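PDB 4WXA: EKC/KEOPS complex subunit GON7 from Saccharomyces cerevisiae, which is a component of the EKC/KEOPS complex, required for the threonylcarbamoyl (t6A) modification of tRNAs, and likely supports its catalytic subunit KAE1. Local coordinates for residues A10-E15 against T86-L91. Numbering follows the deposited sequence.
Sequences APDGVE and TGRMEL
Arg88 alone carries the contact from the side of helix 66-94, gripping Asp12 although its CA lies 10.6 Å from that of Ala10, the nearest pair of CA atoms across the contact. The target is the turn of a beta-hairpin joining strands 5-10 and 14-18, closed by a G1 beta bulge in which Gly13 and Val14 both face Ala10. Gly13 suits the bulge because a side chain at its backbone angles would jam against the carbonyl O of Asp12. The guanidinium meets the carboxylate end-on: Arg88 NH1 gives a bond of 2.8 Å to the syn lone pair of Asp12 OD2, while NH2 reaches OD1 at 3.1 Å from above the carboxylate plane. The two planes are turned 50° apart, which makes the bidentate salt bridge a twisted one. Asp12 CG sits between its backbone N and carbonyl carbon (chi1 60°), and from there the carboxylate meets the incoming guanidinium. Aliphatic groups suit the flanks because they pack against the guanidinium without competing for its N-H groups: Val14 places CG1 over one face, and Ala10 CB lies obliquely beside NH2. Asp63 of the PCC1 subunit takes Arg88 NE in a second salt bridge, tying hairpin, helix and partner together. A leucine in place of Arg88 would probably leave both aspartates without the charge that joins them. Val14 CG2 comes within 3.6 Å of Arg88 NH1.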
loop_
_atom_site.group_PDB
_atom_site.type_symbol
_atom_site.label_atom_id
_atom_site.label_comp_id
_atom_site.label_asym_id
_atom_site.label_seq_id
_atom_site.Cartn_x
_atom_site.Cartn_y
_atom_site.Cartn_z
ATOM N N ALA D 10 -7.475 -10.593 -0.662
ATOM C CA ALA D 10 -6.471 -11.659 -0.800
ATOM C C ALA D 10 -7.116 -12.979 -1.159
ATOM O O ALA D 10 -8.273 -13.198 -0.853
ATOM C CB ALA D 10 -5.705 -11.807 0.496
ATOM N N PRO D 11 -6.363 -13.880 -1.784
ATOM C CA PRO D 11 -7.020 -15.041 -2.361
ATOM C C PRO D 11 -7.489 -16.051 -1.346
ATOM O O PRO D 11 -8.105 -17.001 -1.752
ATOM C CB PRO D 11 -5.940 -15.666 -3.278
ATOM C CG PRO D 11 -4.663 -15.089 -2.825
ATOM C CD PRO D 11 -4.936 -13.808 -2.133
ATOM N N ASP D 12 -7.181 -15.892 -0.062
ATOM C CA ASP D 12 -7.761 -16.779 0.954
ATOM C C ASP D 12 -9.185 -16.330 1.346
ATOM O O ASP D 12 -9.722 -16.804 2.297
ATOM C CB ASP D 12 -6.869 -16.896 2.226
ATOM C CG ASP D 12 -6.629 -15.543 2.935
ATOM O OD1 ASP D 12 -6.707 -14.491 2.256
ATOM O OD2 ASP D 12 -6.339 -15.514 4.159
ATOM N N GLY D 13 -9.777 -15.388 0.633
ATOM C CA GLY D 13 -11.158 -15.055 0.851
ATOM C C GLY D 13 -11.344 -13.906 1.794
ATOM O O GLY D 13 -12.433 -13.663 2.230
ATOM N N VAL D 14 -10.277 -13.202 2.112
ATOM C CA VAL D 14 -10.295 -12.142 3.101
ATOM C C VAL D 14 -10.468 -10.776 2.444
ATOM O O VAL D 14 -9.807 -10.477 1.472
ATOM C CB VAL D 14 -8.999 -12.187 3.924
ATOM C CG1 VAL D 14 -8.794 -10.942 4.765
ATOM C CG2 VAL D 14 -9.032 -13.425 4.797
ATOM N N GLU D 15 -11.364 -9.945 2.982
ATOM C CA GLU D 15 -11.571 -8.588 2.405
ATOM C C GLU D 15 -11.512 -7.667 3.563
ATOM O O GLU D 15 -12.117 -7.926 4.558
ATOM C CB GLU D 15 -12.934 -8.457 1.765
ATOM C CG GLU D 15 -13.210 -9.329 0.550
ATOM C CD GLU D 15 -12.676 -8.721 -0.706
ATOM N N THR D 86 1.326 -6.808 8.739
ATOM C CA THR D 86 2.289 -7.425 9.620
ATOM C C THR D 86 1.631 -8.604 10.352
ATOM O O THR D 86 2.157 -9.715 10.340
ATOM C CB THR D 86 2.888 -6.386 10.578
ATOM O OG1 THR D 86 3.557 -5.405 9.790
ATOM C CG2 THR D 86 3.907 -7.035 11.534
ATOM N N GLY D 87 0.456 -8.357 10.924
ATOM C CA GLY D 87 -0.365 -9.411 11.506
ATOM C C GLY D 87 -0.629 -10.579 10.571
ATOM O O GLY D 87 -0.676 -11.710 10.997
ATOM N N ARG D 88 -0.828 -10.313 9.293
ATOM C CA ARG D 88 -1.084 -11.387 8.366
ATOM C C ARG D 88 0.164 -12.200 8.215
ATOM O O ARG D 88 0.076 -13.402 8.064
ATOM C CB ARG D 88 -1.499 -10.882 6.992
ATOM C CG ARG D 88 -2.824 -10.090 6.950
ATOM C CD ARG D 88 -3.985 -10.957 6.533
ATOM N NE ARG D 88 -3.829 -11.444 5.178
ATOM C CZ ARG D 88 -4.547 -12.431 4.650
ATOM N NH1 ARG D 88 -5.471 -13.079 5.355
ATOM N NH2 ARG D 88 -4.337 -12.791 3.402
ATOM N N MET D 89 1.326 -11.549 8.215
ATOM C CA MET D 89 2.597 -12.277 8.102
ATOM C C MET D 89 2.870 -13.086 9.398
ATOM O O MET D 89 3.194 -14.254 9.337
ATOM C CB MET D 89 3.751 -11.332 7.826
ATOM C CG MET D 89 3.920 -10.935 6.368
ATOM S SD MET D 89 5.038 -9.513 6.261
ATOM C CE MET D 89 3.936 -8.190 6.707
ATOM N N GLU D 90 2.702 -12.460 10.561
ATOM C CA GLU D 90 2.887 -13.141 11.819
ATOM C C GLU D 90 2.034 -14.419 11.911
ATOM O O GLU D 90 2.520 -15.426 12.369
ATOM C CB GLU D 90 2.695 -12.182 13.029
ATOM C CG GLU D 90 3.893 -11.213 13.235
ATOM C CD GLU D 90 3.640 -10.017 14.165
ATOM N N LEU D 91 0.795 -14.423 11.448
ATOM C CA LEU D 91 0.009 -15.674 11.456
ATOM C C LEU D 91 0.453 -16.700 10.416
ATOM O O LEU D 91 0.297 -17.890 10.650
ATOM C CB LEU D 91 -1.487 -15.418 11.234
ATOM C CG LEU D 91 -2.275 -14.761 12.360
ATOM C CD1 LEU D 91 -3.709 -14.480 11.914
ATOM C CD2 LEU D 91 -2.224 -15.597 13.640
#